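Local coordinates for polyhedrin (PDB 5A9C), which probably packs into the microcrystalline occlusion bodies, or polyhedra, of an insect cypovirus, as polyhedrins do, here in a form lacking the base domain, at residues A[39-44]-A[195-200]; A[191-196]-A[206-211]. All blocks are in the same frame, centred on the assembly; numbering follows the deposited sequence.

Contact 1: A[39-44]-A[195-200]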
loop_
_atom_site.group_PDB
_atom_site.type_symbol
_atom_site.label_atom_id
_atom_site.label_comp_id
_atom_site.label_asym_id
_atom_site.label_seq_id
_atom_site.Cartn_x
_atom_site.Cartn_y
_atom_site.Cartn_z
ATOM N N ARG A 39 13.674 -1.039 -11.428
ATOM C CA ARG A 39 13.576 0.375 -11.111
ATOM C C ARG A 39 12.707 1.102 -12.116
ATOM O O ARG A 39 13.002 1.123 -13.312
ATOM C CB ARG A 39 14.964 1.015 -11.048
ATOM C CG ARG A 39 14.972 2.395 -10.405
ATOM C CD ARG A 39 16.389 2.834 -10.094
ATOM N NE ARG A 39 16.424 4.030 -9.260
ATOM C CZ ARG A 39 17.513 4.466 -8.636
ATOM N NH1 ARG A 39 18.654 3.797 -8.746
ATOM N NH2 ARG A 39 17.462 5.564 -7.895
ATOM N N VAL A 40 11.626 1.690 -11.620
ATOM C CA VAL A 40 10.739 2.482 -12.456
ATOM C C VAL A 40 10.699 3.895 -11.909
ATOM O O VAL A 40 10.535 4.099 -10.706
ATOM C CB VAL A 40 9.317 1.894 -12.491
ATOM C CG1 VAL A 40 8.363 2.842 -13.207
ATOM C CG2 VAL A 40 9.327 0.543 -13.179
ATOM N N VAL A 41 10.879 4.870 -12.791
ATOM C CA VAL A 41 10.851 6.261 -12.380
ATOM C C VAL A 41 9.880 7.056 -13.234
ATOM O O VAL A 41 9.888 6.957 -14.464
ATOM C CB VAL A 41 12.244 6.906 -12.469
ATOM C CG1 VAL A 41 12.200 8.328 -11.924
ATOM C CG2 VAL A 41 13.271 6.064 -11.711
ATOM N N VAL A 42 9.038 7.839 -12.570
ATOM C CA VAL A 42 8.133 8.747 -13.251
ATOM C C VAL A 42 8.649 10.170 -13.065
ATOM O O VAL A 42 8.636 10.704 -11.954
ATOM C CB VAL A 42 6.700 8.637 -12.696
ATOM C CG1 VAL A 42 5.762 9.574 -13.451
ATOM C CG2 VAL A 42 6.207 7.198 -12.777
ATOM N N PHE A 43 9.124 10.771 -14.150
ATOM C CA PHE A 43 9.653 12.131 -14.111
ATOM C C PHE A 43 8.573 13.109 -14.540
ATOM O O PHE A 43 8.163 13.098 -15.696
ATOM C CB PHE A 43 10.829 12.283 -15.081
ATOM C CG PHE A 43 12.040 11.477 -14.721
ATOM C CD1 PHE A 43 12.952 11.951 -13.794
ATOM C CD2 PHE A 43 12.293 10.264 -15.345
ATOM C CE1 PHE A 43 14.082 11.221 -13.477
ATOM C CE2 PHE A 43 13.419 9.530 -15.033
ATOM C CZ PHE A 43 14.318 10.012 -14.100
ATOM N N ALA A 44 8.122 13.957 -13.621
ATOM C CA ALA A 44 7.128 14.976 -13.950
ATOM C C ALA A 44 7.805 16.276 -14.379
ATOM O O ALA A 44 8.685 16.780 -13.682
ATOM C CB ALA A 44 6.199 15.223 -12.765
ATOM N N ALA A 195 22.269 7.026 -11.773
ATOM C CA ALA A 195 21.374 5.989 -11.267
ATOM C C ALA A 195 21.214 4.833 -12.254
ATOM O O ALA A 195 20.547 3.838 -11.958
ATOM C CB ALA A 195 20.010 6.583 -10.923
ATOM N N HIS A 196 21.834 4.968 -13.420
ATOM C CA HIS A 196 21.770 3.954 -14.473
ATOM C C HIS A 196 20.331 3.645 -14.870
ATOM O O HIS A 196 19.902 2.489 -14.843
ATOM C CB HIS A 196 22.486 2.671 -14.035
ATOM C CG HIS A 196 23.622 2.909 -13.091
ATOM N ND1 HIS A 196 24.767 3.584 -13.460
ATOM C CD2 HIS A 196 23.789 2.570 -11.791
ATOM C CE1 HIS A 196 25.589 3.649 -12.428
ATOM N NE2 HIS A 196 25.017 3.043 -11.402
ATOM N N ILE A 197 19.585 4.685 -15.232
ATOM C CA ILE A 197 18.195 4.520 -15.651
ATOM C C ILE A 197 17.913 5.311 -16.925
ATOM O O ILE A 197 18.520 6.350 -17.167
ATOM C CB ILE A 197 17.207 4.972 -14.558
ATOM C CG1 ILE A 197 17.519 6.404 -14.123
ATOM C CG2 ILE A 197 17.230 4.003 -13.374
ATOM C CD1 ILE A 197 16.556 6.959 -13.096
ATOM N N ALA A 198 16.988 4.817 -17.737
ATOM C CA ALA A 198 16.645 5.490 -18.980
ATOM C C ALA A 198 16.051 6.867 -18.719
ATOM O O ALA A 198 15.280 7.053 -17.777
ATOM C CB ALA A 198 15.673 4.648 -19.790
ATOM N N TYR A 199 16.425 7.831 -19.555
ATOM C CA TYR A 199 15.793 9.145 -19.547
ATOM C C TYR A 199 15.820 9.736 -20.951
ATOM O O TYR A 199 16.757 9.509 -21.711
ATOM C CB TYR A 199 16.464 10.094 -18.545
ATOM C CG TYR A 199 15.872 11.487 -18.566
ATOM C CD1 TYR A 199 14.607 11.735 -18.043
ATOM C CD2 TYR A 199 16.571 12.553 -19.122
ATOM C CE1 TYR A 199 14.060 13.013 -18.071
ATOM C CE2 TYR A 199 16.032 13.825 -19.153
ATOM C CZ TYR A 199 14.779 14.051 -18.630
ATOM O OH TYR A 199 14.248 15.325 -18.670
ATOM N N ILE A 200 14.776 10.485 -21.288
ATOM C CA ILE A 200 14.674 11.135 -22.590
ATOM C C ILE A 200 14.696 12.640 -22.372
ATOM O O ILE A 200 13.805 13.184 -21.717
ATOM C CB ILE A 200 13.359 10.760 -23.296
ATOM C CG1 ILE A 200 13.163 9.243 -23.278
ATOM C CG2 ILE A 200 13.329 11.311 -24.726
ATOM C CD1 ILE A 200 11.828 8.798 -23.831
#
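Ile-197 sets both of its branches against strand 39-44. Ile-197 CG2 lies 3.6 Å from CD of Arg-39, and Ile-197 CD1 sits 3.7 Å from CG2 of Val-41 and also meets the Phe-43 ring at its edge, 3.9 Å from CZ. With chi1 at 54°, CG1 stands between the backbone N and the carbonyl carbon, and the extended arm beyond it carries CD1 to these two residues. At one end of the row, CB of Ala-195 lies over one face of the Arg-39 guanidinium. At the other, Tyr-199 turns its CD1 edge onto a face of Phe-43 in a T-shaped pair, ring centroids of Phe-43 and Tyr-199 5.1 Å apart and planes at 70°; CG1 of Val-41, from the same strand as Phe-43, lies over the opposite face toward its rim. Further out, Trp-110 of the second subunit packs on Arg-39 and Ile-197. No hydrogen bond joins the two segments directly: apolar and aromatic packing does, while Asn-87 and Ser-85 on the neighbouring strand 81-87 hold the Ala-198 backbone, Asp-55 answers Arg-39 NH2 in a salt bridge, and Tyr-199 OH is hydrogen-bonded to Glu-185 OE2.

Contact 2: A[191-196]-A[206-211]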
loop_
_atom_site.group_PDB
_atom_site.type_symbol
_atom_site.label_atom_id
_atom_site.label_comp_id
_atom_site.label_asym_id
_atom_site.label_seq_id
_atom_site.Cartn_x
_atom_site.Cartn_y
_atom_site.Cartn_z
ATOM N N TYR A 191 21.302 12.874 -12.676
ATOM C CA TYR A 191 20.709 11.917 -11.753
ATOM C C TYR A 191 20.467 10.587 -12.462
ATOM O O TYR A 191 20.816 9.525 -11.946
ATOM C CB TYR A 191 19.394 12.461 -11.190
ATOM C CG TYR A 191 18.705 11.519 -10.234
ATOM C CD1 TYR A 191 18.974 11.560 -8.873
ATOM C CD2 TYR A 191 17.783 10.586 -10.692
ATOM C CE1 TYR A 191 18.347 10.699 -7.994
ATOM C CE2 TYR A 191 17.152 9.719 -9.820
ATOM C CZ TYR A 191 17.438 9.781 -8.473
ATOM O OH TYR A 191 16.811 8.922 -7.600
ATOM N N ALA A 192 19.874 10.655 -13.651
ATOM C CA ALA A 192 19.553 9.463 -14.429
ATOM C C ALA A 192 20.804 8.709 -14.866
ATOM O O ALA A 192 20.846 7.482 -14.812
ATOM C CB ALA A 192 18.699 9.830 -15.640
ATOM N N LYS A 193 21.825 9.440 -15.305
ATOM C CA LYS A 193 23.084 8.807 -15.692
ATOM C C LYS A 193 23.722 8.057 -14.523
ATOM O O LYS A 193 24.174 6.924 -14.673
ATOM C CB LYS A 193 24.071 9.840 -16.242
ATOM C CG LYS A 193 23.696 10.419 -17.600
ATOM C CD LYS A 193 24.757 11.408 -18.069
ATOM C CE LYS A 193 24.234 12.332 -19.162
ATOM N NZ LYS A 193 23.981 11.617 -20.439
ATOM N N MET A 194 23.762 8.694 -13.358
ATOM C CA MET A 194 24.418 8.088 -12.202
ATOM C C MET A 194 23.582 6.981 -11.564
ATOM O O MET A 194 24.122 6.099 -10.904
ATOM C CB MET A 194 24.792 9.153 -11.167
ATOM C CG MET A 194 25.888 10.115 -11.626
ATOM S SD MET A 194 27.439 9.304 -12.093
ATOM C CE MET A 194 27.263 9.202 -13.875
ATOM N N ALA A 195 22.269 7.026 -11.773
ATOM C CA ALA A 195 21.374 5.989 -11.267
ATOM C C ALA A 195 21.214 4.833 -12.254
ATOM O O ALA A 195 20.547 3.838 -11.958
ATOM C CB ALA A 195 20.010 6.583 -10.923
ATOM N N HIS A 196 21.834 4.968 -13.420
ATOM C CA HIS A 196 21.770 3.954 -14.473
ATOM C C HIS A 196 20.331 3.645 -14.870
ATOM O O HIS A 196 19.902 2.489 -14.843
ATOM C CB HIS A 196 22.486 2.671 -14.035
ATOM C CG HIS A 196 23.622 2.909 -13.091
ATOM N ND1 HIS A 196 24.767 3.584 -13.460
ATOM C CD2 HIS A 196 23.789 2.570 -11.791
ATOM C CE1 HIS A 196 25.589 3.649 -12.428
ATOM N NE2 HIS A 196 25.017 3.043 -11.402
ATOM N N ILE A 206 17.736 9.956 -26.126
ATOM C CA ILE A 206 17.980 9.045 -25.018
ATOM C C ILE A 206 19.362 9.342 -24.449
ATOM O O ILE A 206 20.380 9.044 -25.076
ATOM C CB ILE A 206 17.890 7.579 -25.473
ATOM C CG1 ILE A 206 16.498 7.295 -26.047
ATOM C CG2 ILE A 206 18.208 6.642 -24.316
ATOM C CD1 ILE A 206 16.358 5.925 -26.663
ATOM N N VAL A 207 19.392 9.936 -23.260
ATOM C CA VAL A 207 20.633 10.455 -22.693
ATOM C C VAL A 207 21.104 9.695 -21.456
ATOM O O VAL A 207 22.125 10.038 -20.861
ATOM C CB VAL A 207 20.508 11.953 -22.357
ATOM C CG1 VAL A 207 20.313 12.763 -23.634
ATOM C CG2 VAL A 207 19.357 12.186 -21.392
ATOM N N ALA A 208 20.356 8.667 -21.072
ATOM C CA ALA A 208 20.757 7.799 -19.973
ATOM C C ALA A 208 20.248 6.384 -20.205
ATOM O O ALA A 208 19.230 6.179 -20.868
ATOM C CB ALA A 208 20.253 8.345 -18.639
ATOM N N SER A 209 20.964 5.406 -19.664
ATOM C CA SER A 209 20.626 4.009 -19.891
ATOM C C SER A 209 21.119 3.149 -18.738
ATOM O O SER A 209 22.032 3.536 -18.013
ATOM C CB SER A 209 21.248 3.526 -21.205
ATOM O OG SER A 209 21.018 2.143 -21.408
ATOM N N SER A 210 20.509 1.979 -18.576
ATOM C CA SER A 210 20.937 1.027 -17.559
ATOM C C SER A 210 22.095 0.170 -18.056
ATOM O O SER A 210 22.819 -0.421 -17.261
ATOM C CB SER A 210 19.772 0.128 -17.147
ATOM O OG SER A 210 18.715 0.895 -16.604
ATOM N N ASP A 211 22.257 0.106 -19.375
ATOM C CA ASP A 211 23.286 -0.729 -19.994
ATOM C C ASP A 211 24.703 -0.258 -19.679
ATOM O O ASP A 211 25.056 0.899 -19.922
ATOM C CB ASP A 211 23.096 -0.768 -21.513
ATOM C CG ASP A 211 21.873 -1.554 -21.931
ATOM O OD1 ASP A 211 20.998 -1.805 -21.076
ATOM O OD2 ASP A 211 21.786 -1.918 -23.125
#
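The methyl groups of Ala-192 and Ala-208 meet at 3.7 Å, CB to CB, small enough to allow the close spacing where the axes of helix 191-195 and strand 206-208 approach to 7.7 Å. The small side chain of Ala-208 also lies against the helix backbone, its CB 3.8 Å from N of Lys-193. After the helix, His-196 leaves helical geometry with positive phi in a Schellman motif, and its carbonyl O receives OG of Ser-210 at 2.7 Å. The hydroxyl approaches from above the carbonyl plane, 35° out of it. Ser-210 OG bonds to Ser-133 OG as well. The solvent side is looser: exposed Lys-193 runs past the strand, and a bend at its end (chi4 -69°) turns NZ back to Val-207 O. That hydrogen bond is modelled at 2.5 Å between Lys-193 NZ and Val-207 O, a doubtful length, so it is a tentative clasp at the rim. Beyond the strand, Ser-209 OG accepts from Asp-211 N in an ST turn and is also hydrogen-bonded to Ala-129 O. His-196 O thus has two partners: Ser-210 OG ties the helix end to segment 206-211, and Trp-110 NE1 of the second subunit links it across the interface.

How the contacts relate
The contacts adjoin where helix 185-195 runs into residues 195-200, their centres about 8 Å apart, and they share Ala-195 and His-196. Contact 1 applies residues 195-200 to the large sheet; contact 2 brings 206-211 back against the helix that precedes them. Backbone bonds probably join the two: Ile-197 N lies 3.1 Å from Ala-192 O, and Tyr-199 O is 3.1 Å from Val-207 N, where strands 199-200 and 206-208 pair antiparallel. Asp-55 links the outer shells, meeting Arg-39 of contact 1 and Tyr-191 OH of contact 2. Both contacts touch the second subunit, with Trp-110 of that subunit packing on Ile-197 and Ser-210.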